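Local coordinates for alpha-actinin-like protein 1 (Schizosaccharomyces pombe, PDB 5BVR) that binds actin filaments through this pair of calponin-homology domains and takes part in actin-ring formation, cytokinesis and septation, at residues Trp19-Val32 and Leu39-Ile52. Numbering follows the deposited sequence.
Sequences WFNTKLSSRDLPSV and LSDGILLIQLLEII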
ATOM      1  N   TRP A  19      -3.651  -3.357  -3.019  1.00 18.69           N
ATOM      2  CA  TRP A  19      -3.427  -1.930  -3.220  1.00 17.34           C
ATOM      3  C   TRP A  19      -3.768  -1.554  -4.678  1.00 16.51           C
ATOM      4  O   TRP A  19      -4.513  -0.604  -4.922  1.00 18.58           O
ATOM      5  CB  TRP A  19      -1.981  -1.564  -2.865  1.00 16.54           C
ATOM      6  CG  TRP A  19      -1.676  -0.147  -3.188  1.00 17.59           C
ATOM      7  CD1 TRP A  19      -1.917   0.959  -2.405  1.00 19.22           C
ATOM      8  CD2 TRP A  19      -1.098   0.333  -4.396  1.00 16.42           C
ATOM      9  NE1 TRP A  19      -1.481   2.091  -3.060  1.00 21.84           N
ATOM     10  CE2 TRP A  19      -1.000   1.733  -4.293  1.00 17.43           C
ATOM     11  CE3 TRP A  19      -0.644  -0.283  -5.559  1.00 18.07           C
ATOM     12  CZ2 TRP A  19      -0.451   2.514  -5.306  1.00 19.11           C
ATOM     13  CZ3 TRP A  19      -0.103   0.487  -6.553  1.00 18.44           C
ATOM     14  CH2 TRP A  19      -0.021   1.872  -6.433  1.00 16.93           C
ATOM     15  N   PHE A  20      -3.252  -2.339  -5.611  1.00 16.10           N
ATOM     16  CA  PHE A  20      -3.460  -2.124  -7.052  1.00 16.25           C
ATOM     17  C   PHE A  20      -4.970  -2.095  -7.307  1.00 18.80           C
ATOM     18  O   PHE A  20      -5.484  -1.198  -7.995  1.00 20.40           O
ATOM     19  CB  PHE A  20      -2.745  -3.254  -7.815  1.00 15.76           C
ATOM     20  CG  PHE A  20      -2.340  -2.938  -9.235  1.00 16.98           C
ATOM     21  CD1 PHE A  20      -3.263  -2.552 -10.186  1.00 18.81           C
ATOM     22  CD2 PHE A  20      -1.017  -3.129  -9.616  1.00 19.09           C
ATOM     23  CE1 PHE A  20      -2.863  -2.320 -11.481  1.00 16.76           C
ATOM     24  CE2 PHE A  20      -0.616  -2.917 -10.912  1.00 20.98           C
ATOM     25  CZ  PHE A  20      -1.543  -2.509 -11.847  1.00 17.22           C
ATOM     26  N   ASN A  21      -5.682  -3.062  -6.738  1.00 18.86           N
ATOM     27  CA  ASN A  21      -7.122  -3.164  -6.944  1.00 20.21           C
ATOM     28  C   ASN A  21      -7.932  -2.045  -6.321  1.00 22.27           C
ATOM     29  O   ASN A  21      -8.950  -1.643  -6.902  1.00 24.69           O
ATOM     30  CB  ASN A  21      -7.653  -4.523  -6.514  1.00 23.04           C
ATOM     31  CG  ASN A  21      -7.221  -5.616  -7.444  1.00 24.12           C
ATOM     32  OD1 ASN A  21      -6.884  -5.370  -8.605  1.00 22.36           O
ATOM     33  ND2 ASN A  21      -7.219  -6.833  -6.951  1.00 25.04           N
ATOM     34  N   THR A  22      -7.516  -1.512  -5.171  1.00 22.59           N
ATOM     35  CA  THR A  22      -8.211  -0.336  -4.646  1.00 22.22           C
ATOM     36  C   THR A  22      -8.175   0.827  -5.648  1.00 26.80           C
ATOM     37  O   THR A  22      -9.113   1.610  -5.743  1.00 24.50           O
ATOM     38  CB  THR A  22      -7.655   0.154  -3.278  1.00 26.94           C
ATOM     39  OG1 THR A  22      -6.331   0.677  -3.431  1.00 27.29           O
ATOM     40  CG2 THR A  22      -7.676  -0.948  -2.263  1.00 26.26           C
ATOM     41  N   LYS A  23      -7.086   0.946  -6.399  1.00 24.06           N
ATOM     42  CA  LYS A  23      -6.977   1.994  -7.395  1.00 24.61           C
ATOM     43  C   LYS A  23      -7.850   1.689  -8.624  1.00 21.44           C
ATOM     44  O   LYS A  23      -8.681   2.521  -9.050  1.00 23.15           O
ATOM     45  CB  LYS A  23      -5.522   2.189  -7.800  1.00 20.31           C
ATOM     46  CG  LYS A  23      -4.580   2.552  -6.663  1.00 20.08           C
ATOM     47  CD  LYS A  23      -5.056   3.719  -5.819  1.00 25.87           C
ATOM     48  CE  LYS A  23      -4.059   3.992  -4.706  1.00 26.22           C
ATOM     49  NZ  LYS A  23      -4.501   5.144  -3.878  1.00 31.96           N
ATOM     50  N   LEU A  24      -7.687   0.496  -9.181  1.00 21.20           N
ATOM     51  CA  LEU A  24      -8.473   0.084 -10.339  1.00 19.65           C
ATOM     52  C   LEU A  24      -9.977   0.150 -10.071  1.00 25.38           C
ATOM     53  O   LEU A  24     -10.740   0.577 -10.941  1.00 27.17           O
ATOM     54  CB  LEU A  24      -8.103  -1.334 -10.757  1.00 24.44           C
ATOM     55  CG  LEU A  24      -6.706  -1.550 -11.333  1.00 21.99           C
ATOM     56  CD1 LEU A  24      -6.495  -3.027 -11.575  1.00 20.08           C
ATOM     57  CD2 LEU A  24      -6.531  -0.771 -12.625  1.00 24.26           C
ATOM     58  N   SER A  25     -10.406  -0.281  -8.887  1.00 25.83           N
ATOM     59  CA  SER A  25     -11.830  -0.295  -8.556  1.00 29.92           C
ATOM     60  C   SER A  25     -12.409   1.108  -8.473  1.00 40.68           C
ATOM     61  O   SER A  25     -13.620   1.292  -8.612  1.00 42.17           O
ATOM     62  CB  SER A  25     -12.073  -1.036  -7.248  1.00 36.53           C
ATOM     63  OG  SER A  25     -11.731  -2.405  -7.397  1.00 40.04           O
ATOM     64  N   SER A  26     -11.554   2.102  -8.268  1.00 31.75           N
ATOM     65  CA  SER A  26     -12.026   3.481  -8.232  1.00 37.03           C
ATOM     66  C   SER A  26     -12.583   3.929  -9.596  1.00 45.58           C
ATOM     67  O   SER A  26     -13.211   4.984  -9.699  1.00 49.65           O
ATOM     68  CB  SER A  26     -10.919   4.427  -7.749  1.00 36.42           C
ATOM     69  OG  SER A  26      -9.974   4.685  -8.765  1.00 38.51           O
ATOM     70  N   ARG A  27     -12.370   3.115 -10.629  1.00 38.98           N
ATOM     71  CA  ARG A  27     -12.915   3.373 -11.963  1.00 37.12           C
ATOM     72  C   ARG A  27     -13.591   2.128 -12.543  1.00 37.23           C
ATOM     73  O   ARG A  27     -13.713   1.985 -13.762  1.00 36.17           O
ATOM     74  CB  ARG A  27     -11.809   3.852 -12.895  1.00 36.81           C
ATOM     75  CG  ARG A  27     -11.118   5.106 -12.401  1.00 39.93           C
ATOM     76  CD  ARG A  27     -10.113   5.626 -13.412  1.00 46.88           C
ATOM     77  NE  ARG A  27      -9.537   6.901 -12.987  1.00 52.75           N
ATOM     78  CZ  ARG A  27      -8.638   7.597 -13.681  1.00 54.19           C
ATOM     79  NH1 ARG A  27      -8.189   7.148 -14.848  1.00 47.03           N
ATOM     80  NH2 ARG A  27      -8.187   8.752 -13.204  1.00 61.25           N
ATOM     81  N   ASP A  28     -14.033   1.240 -11.655  1.00 38.41           N
ATOM     82  CA  ASP A  28     -14.762   0.035 -12.050  1.00 45.14           C
ATOM     83  C   ASP A  28     -14.010  -0.779 -13.089  1.00 41.15           C
ATOM     84  O   ASP A  28     -14.619  -1.380 -13.981  1.00 37.14           O
ATOM     85  CB  ASP A  28     -16.145   0.396 -12.615  1.00 55.85           C
ATOM     86  CG  ASP A  28     -17.057   1.030 -11.584  1.00 63.51           C
ATOM     87  OD1 ASP A  28     -16.760   0.944 -10.374  1.00 62.98           O
ATOM     88  OD2 ASP A  28     -18.090   1.602 -11.989  1.00 71.29           O
ATOM     89  N   LEU A  29     -12.684  -0.786 -12.988  1.00 34.38           N
ATOM     90  CA  LEU A  29     -11.857  -1.543 -13.922  1.00 34.61           C
ATOM     91  C   LEU A  29     -11.703  -2.977 -13.423  1.00 34.17           C
ATOM     92  O   LEU A  29     -11.884  -3.230 -12.232  1.00 32.53           O
ATOM     93  CB  LEU A  29     -10.490  -0.870 -14.095  1.00 31.05           C
ATOM     94  CG  LEU A  29     -10.523   0.465 -14.847  1.00 27.81           C
ATOM     95  CD1 LEU A  29      -9.189   1.187 -14.788  1.00 25.02           C
ATOM     96  CD2 LEU A  29     -10.896   0.218 -16.307  1.00 29.04           C
ATOM     97  N   PRO A  30     -11.376  -3.914 -14.329  1.00 32.83           N
ATOM     98  CA  PRO A  30     -11.187  -5.306 -13.906  1.00 37.28           C
ATOM     99  C   PRO A  30     -10.025  -5.413 -12.933  1.00 36.30           C
ATOM    100  O   PRO A  30      -9.102  -4.612 -13.014  1.00 30.24           O
ATOM    101  CB  PRO A  30     -10.864  -6.044 -15.209  1.00 37.34           C
ATOM    102  CG  PRO A  30     -10.501  -4.990 -16.201  1.00 44.29           C
ATOM    103  CD  PRO A  30     -11.226  -3.751 -15.784  1.00 37.70           C
ATOM    104  N   SER A  31     -10.090  -6.381 -12.027  1.00 29.03           N
ATOM    105  CA  SER A  31      -9.048  -6.558 -11.020  1.00 28.14           C
ATOM    106  C   SER A  31      -7.851  -7.391 -11.463  1.00 24.73           C
ATOM    107  O   SER A  31      -7.881  -8.158 -12.427  1.00 28.66           O
ATOM    108  CB  SER A  31      -9.640  -7.197  -9.765  1.00 33.23           C
ATOM    109  OG  SER A  31     -10.658  -6.390  -9.206  1.00 36.82           O
ATOM    110  N   VAL A  32      -6.778  -7.210 -10.709  1.00 20.49           N
ATOM    111  CA  VAL A  32      -5.619  -8.064 -10.771  1.00 21.60           C
ATOM    112  C   VAL A  32      -5.884  -9.243  -9.836  1.00 20.73           C
ATOM    113  O   VAL A  32      -6.272  -9.041  -8.685  1.00 23.60           O
ATOM    114  CB  VAL A  32      -4.368  -7.317 -10.263  1.00 21.25           C
ATOM    115  CG1 VAL A  32      -3.151  -8.256 -10.166  1.00 23.52           C
ATOM    116  CG2 VAL A  32      -4.067  -6.127 -11.170  1.00 24.51           C
ATOM    117  N   LEU A  39      -0.608  -8.351 -15.683  1.00 19.84           N
ATOM    118  CA  LEU A  39      -0.046  -7.095 -16.178  1.00 20.42           C
ATOM    119  C   LEU A  39       0.646  -7.261 -17.522  1.00 19.49           C
ATOM    120  O   LEU A  39       1.147  -6.290 -18.064  1.00 19.79           O
ATOM    121  CB  LEU A  39       0.979  -6.522 -15.208  1.00 20.63           C
ATOM    122  CG  LEU A  39       0.515  -6.345 -13.764  1.00 20.79           C
ATOM    123  CD1 LEU A  39       1.606  -5.646 -12.953  1.00 22.08           C
ATOM    124  CD2 LEU A  39      -0.777  -5.593 -13.682  1.00 21.33           C
ATOM    125  N   SER A  40       0.706  -8.485 -18.028  1.00 21.88           N
ATOM    126  CA  SER A  40       1.536  -8.788 -19.188  1.00 20.36           C
ATOM    127  C   SER A  40       1.206  -8.029 -20.451  1.00 21.19           C
ATOM    128  O   SER A  40       2.111  -7.782 -21.231  1.00 23.41           O
ATOM    129  CB  SER A  40       1.561 -10.283 -19.419  1.00 32.62           C
ATOM    130  OG  SER A  40       2.235 -10.889 -18.322  1.00 50.27           O
ATOM    131  N   ASP A  41      -0.045  -7.616 -20.637  1.00 19.48           N
ATOM    132  CA  ASP A  41      -0.398  -6.863 -21.846  1.00 21.25           C
ATOM    133  C   ASP A  41      -0.305  -5.348 -21.688  1.00 19.49           C
ATOM    134  O   ASP A  41      -0.623  -4.593 -22.621  1.00 19.95           O
ATOM    135  CB  ASP A  41      -1.780  -7.272 -22.374  1.00 21.00           C
ATOM    136  CG  ASP A  41      -2.922  -6.894 -21.444  1.00 26.14           C
ATOM    137  OD1 ASP A  41      -2.758  -6.029 -20.552  1.00 22.83           O
ATOM    138  OD2 ASP A  41      -4.014  -7.490 -21.606  1.00 31.49           O
ATOM    139  N   GLY A  42       0.116  -4.898 -20.509  1.00 18.15           N
ATOM    140  CA  GLY A  42       0.364  -3.487 -20.269  1.00 19.64           C
ATOM    141  C   GLY A  42      -0.841  -2.640 -19.921  1.00 18.14           C
ATOM    142  O   GLY A  42      -0.659  -1.504 -19.470  1.00 17.68           O
ATOM    143  N   ILE A  43      -2.052  -3.161 -20.097  1.00 18.48           N
ATOM    144  CA  ILE A  43      -3.238  -2.309 -20.010  1.00 17.93           C
ATOM    145  C   ILE A  43      -3.508  -1.865 -18.565  1.00 18.65           C
ATOM    146  O   ILE A  43      -3.742  -0.686 -18.315  1.00 19.98           O
ATOM    147  CB  ILE A  43      -4.471  -2.995 -20.594  1.00 19.25           C
ATOM    148  CG1 ILE A  43      -4.301  -3.115 -22.107  1.00 22.09           C
ATOM    149  CG2 ILE A  43      -5.761  -2.220 -20.262  1.00 21.93           C
ATOM    150  CD1 ILE A  43      -5.302  -4.039 -22.741  1.00 22.94           C
ATOM    151  N   LEU A  44      -3.488  -2.802 -17.620  1.00 17.94           N
ATOM    152  CA  LEU A  44      -3.807  -2.435 -16.238  1.00 18.21           C
ATOM    153  C   LEU A  44      -2.729  -1.548 -15.635  1.00 18.70           C
ATOM    154  O   LEU A  44      -3.018  -0.679 -14.804  1.00 18.76           O
ATOM    155  CB  LEU A  44      -4.048  -3.665 -15.383  1.00 20.94           C
ATOM    156  CG  LEU A  44      -5.308  -4.461 -15.729  1.00 22.89           C
ATOM    157  CD1 LEU A  44      -5.477  -5.588 -14.750  1.00 22.97           C
ATOM    158  CD2 LEU A  44      -6.580  -3.604 -15.783  1.00 25.36           C
ATOM    159  N   LEU A  45      -1.484  -1.748 -16.054  1.00 18.52           N
ATOM    160  CA  LEU A  45      -0.417  -0.862 -15.614  1.00 18.03           C
ATOM    161  C   LEU A  45      -0.651   0.561 -16.129  1.00 16.59           C
ATOM    162  O   LEU A  45      -0.571   1.528 -15.387  1.00 17.96           O
ATOM    163  CB  LEU A  45       0.932  -1.395 -16.073  1.00 20.81           C
ATOM    164  CG  LEU A  45       2.186  -0.674 -15.619  1.00 19.52           C
ATOM    165  CD1 LEU A  45       2.208  -0.570 -14.094  1.00 22.33           C
ATOM    166  CD2 LEU A  45       3.410  -1.428 -16.148  1.00 23.26           C
ATOM    167  N   ILE A  46      -0.980   0.706 -17.403  1.00 16.89           N
ATOM    168  CA  ILE A  46      -1.280   2.032 -17.921  1.00 18.66           C
ATOM    169  C   ILE A  46      -2.438   2.667 -17.173  1.00 19.08           C
ATOM    170  O   ILE A  46      -2.359   3.833 -16.767  1.00 20.72           O
ATOM    171  CB  ILE A  46      -1.589   1.962 -19.410  1.00 18.13           C
ATOM    172  CG1 ILE A  46      -0.297   1.689 -20.181  1.00 18.06           C
ATOM    173  CG2 ILE A  46      -2.264   3.267 -19.920  1.00 21.01           C
ATOM    174  CD1 ILE A  46      -0.532   1.280 -21.640  1.00 18.56           C
ATOM    175  N   GLN A  47      -3.511   1.909 -16.988  1.00 20.48           N
ATOM    176  CA  GLN A  47      -4.670   2.429 -16.285  1.00 22.94           C
ATOM    177  C   GLN A  47      -4.327   2.803 -14.837  1.00 20.33           C
ATOM    178  O   GLN A  47      -4.752   3.863 -14.359  1.00 22.67           O
ATOM    179  CB  GLN A  47      -5.828   1.438 -16.358  1.00 22.72           C
ATOM    180  CG  GLN A  47      -6.354   1.288 -17.793  1.00 21.98           C
ATOM    181  CD  GLN A  47      -7.443   0.238 -17.954  1.00 31.32           C
ATOM    182  OE1 GLN A  47      -7.415  -0.818 -17.331  1.00 33.97           O
ATOM    183  NE2 GLN A  47      -8.412   0.537 -18.801  1.00 44.94           N
ATOM    184  N   LEU A  48      -3.574   1.963 -14.137  1.00 18.22           N
ATOM    185  CA  LEU A  48      -3.096   2.314 -12.795  1.00 16.87           C
ATOM    186  C   LEU A  48      -2.391   3.674 -12.799  1.00 20.52           C
ATOM    187  O   LEU A  48      -2.673   4.545 -11.965  1.00 21.23           O
ATOM    188  CB  LEU A  48      -2.142   1.251 -12.236  1.00 18.86           C
ATOM    189  CG  LEU A  48      -1.554   1.583 -10.859  1.00 18.77           C
ATOM    190  CD1 LEU A  48      -2.613   1.515  -9.775  1.00 21.10           C
ATOM    191  CD2 LEU A  48      -0.406   0.641 -10.547  1.00 20.17           C
ATOM    192  N   LEU A  49      -1.479   3.866 -13.745  1.00 18.56           N
ATOM    193  CA  LEU A  49      -0.684   5.082 -13.805  1.00 19.95           C
ATOM    194  C   LEU A  49      -1.556   6.315 -14.040  1.00 21.98           C
ATOM    195  O   LEU A  49      -1.322   7.364 -13.446  1.00 24.25           O
ATOM    196  CB  LEU A  49       0.398   4.964 -14.875  1.00 19.73           C
ATOM    197  CG  LEU A  49       1.493   3.957 -14.538  1.00 18.33           C
ATOM    198  CD1 LEU A  49       2.334   3.643 -15.784  1.00 19.27           C
ATOM    199  CD2 LEU A  49       2.397   4.452 -13.402  1.00 19.61           C
ATOM    200  N   GLU A  50      -2.576   6.184 -14.875  1.00 18.50           N
ATOM    201  CA  GLU A  50      -3.493   7.297 -15.106  1.00 23.61           C
ATOM    202  C   GLU A  50      -4.183   7.683 -13.800  1.00 25.49           C
ATOM    203  O   GLU A  50      -4.349   8.867 -13.503  1.00 26.06           O
ATOM    204  CB  GLU A  50      -4.525   6.928 -16.170  1.00 21.96           C
ATOM    205  CG  GLU A  50      -3.935   6.890 -17.575  1.00 27.41           C
ATOM    206  CD  GLU A  50      -4.956   6.618 -18.660  1.00 34.52           C
ATOM    207  OE1 GLU A  50      -5.928   5.867 -18.401  1.00 30.12           O
ATOM    208  OE2 GLU A  50      -4.774   7.153 -19.781  1.00 32.53           O
ATOM    209  N   ILE A  51      -4.546   6.675 -13.017  1.00 21.21           N
ATOM    210  CA  ILE A  51      -5.266   6.869 -11.766  1.00 21.37           C
ATOM    211  C   ILE A  51      -4.394   7.508 -10.692  1.00 22.06           C
ATOM    212  O   ILE A  51      -4.757   8.541 -10.102  1.00 28.35           O
ATOM    213  CB  ILE A  51      -5.854   5.532 -11.257  1.00 24.34           C
ATOM    214  CG1 ILE A  51      -6.893   4.995 -12.258  1.00 23.25           C
ATOM    215  CG2 ILE A  51      -6.501   5.699  -9.859  1.00 28.85           C
ATOM    216  CD1 ILE A  51      -7.312   3.569 -12.021  1.00 25.15           C
ATOM    217  N   ILE A  52      -3.253   6.898 -10.401  1.00 20.59           N
ATOM    218  CA  ILE A  52      -2.415   7.397  -9.315  1.00 20.61           C
ATOM    219  C   ILE A  52      -1.628   8.641  -9.719  1.00 25.40           C
ATOM    220  O   ILE A  52      -1.247   9.442  -8.856  1.00 26.95           O
ATOM    221  CB  ILE A  52      -1.492   6.301  -8.743  1.00 21.38           C
ATOM    222  CG1 ILE A  52      -0.443   5.844  -9.778  1.00 18.47           C
ATOM    223  CG2 ILE A  52      -2.324   5.116  -8.264  1.00 20.91           C
ATOM    224  CD1 ILE A  52       0.479   4.716  -9.320  1.00 19.35           C
TER
HETATM  225  O   HOH W   1      -7.279   4.498 -16.261  1.00 39.34           O
HETATM  226  O   HOH W   2      -6.611  10.150 -15.302  1.00 40.54           O
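Leu48 meets the ring of Phe20 with most of its side chain. Leu48 CB lies 3.7 Å from Phe20 CE1, at one corner of the ring. CG stays near the same corner. The two methyls then part. Leu48 CD1 packs on Lys23 CB at 3.6 Å. Leu48 CD2 sits over the ring as a CH-pi contact, 3.7 Å from the Phe20 ring centroid and 18° off the normal. Val32 CG2 covers the opposite face, displaced toward the rim. Phe20 CG is anti to the backbone N (chi1 -155°), which lets the ring's end reach Leu48, while CZ touches Leu39 CD2 in the turn before helix 43-52. Without the ring, as with an alanine here, a gap would probably open between Leu48 and Val32, and Leu39 CD2 would lose its aromatic partner.

The Phe20-Leu48 pairing forms part of the interior of the first calponin-homology domain, an all-helical fold. Helices 19-25 and 43-52 cross at 73° here, with the axes 9.4 Å apart. Helix 101-117 packs against both, with Ile112 on Trp19 and Leu111 on Leu48.

A Schellman motif with Asp28 as the C-prime residue ends helix 11-25. Arg27, the residue before Asp28, lies alongside Ile51, running in the opposite direction. Ile51 CG1 sits under one guanidinium face, 3.3 Å from Arg27 NE. No direct bond joins Arg27 to Glu50. One water links Arg27 NH2 to Glu50 O. Another joins Glu50 OE1 to Gln47 O and accepts weakly from Arg27 NH1. Glu50 OE2 accepts from Leu57 N.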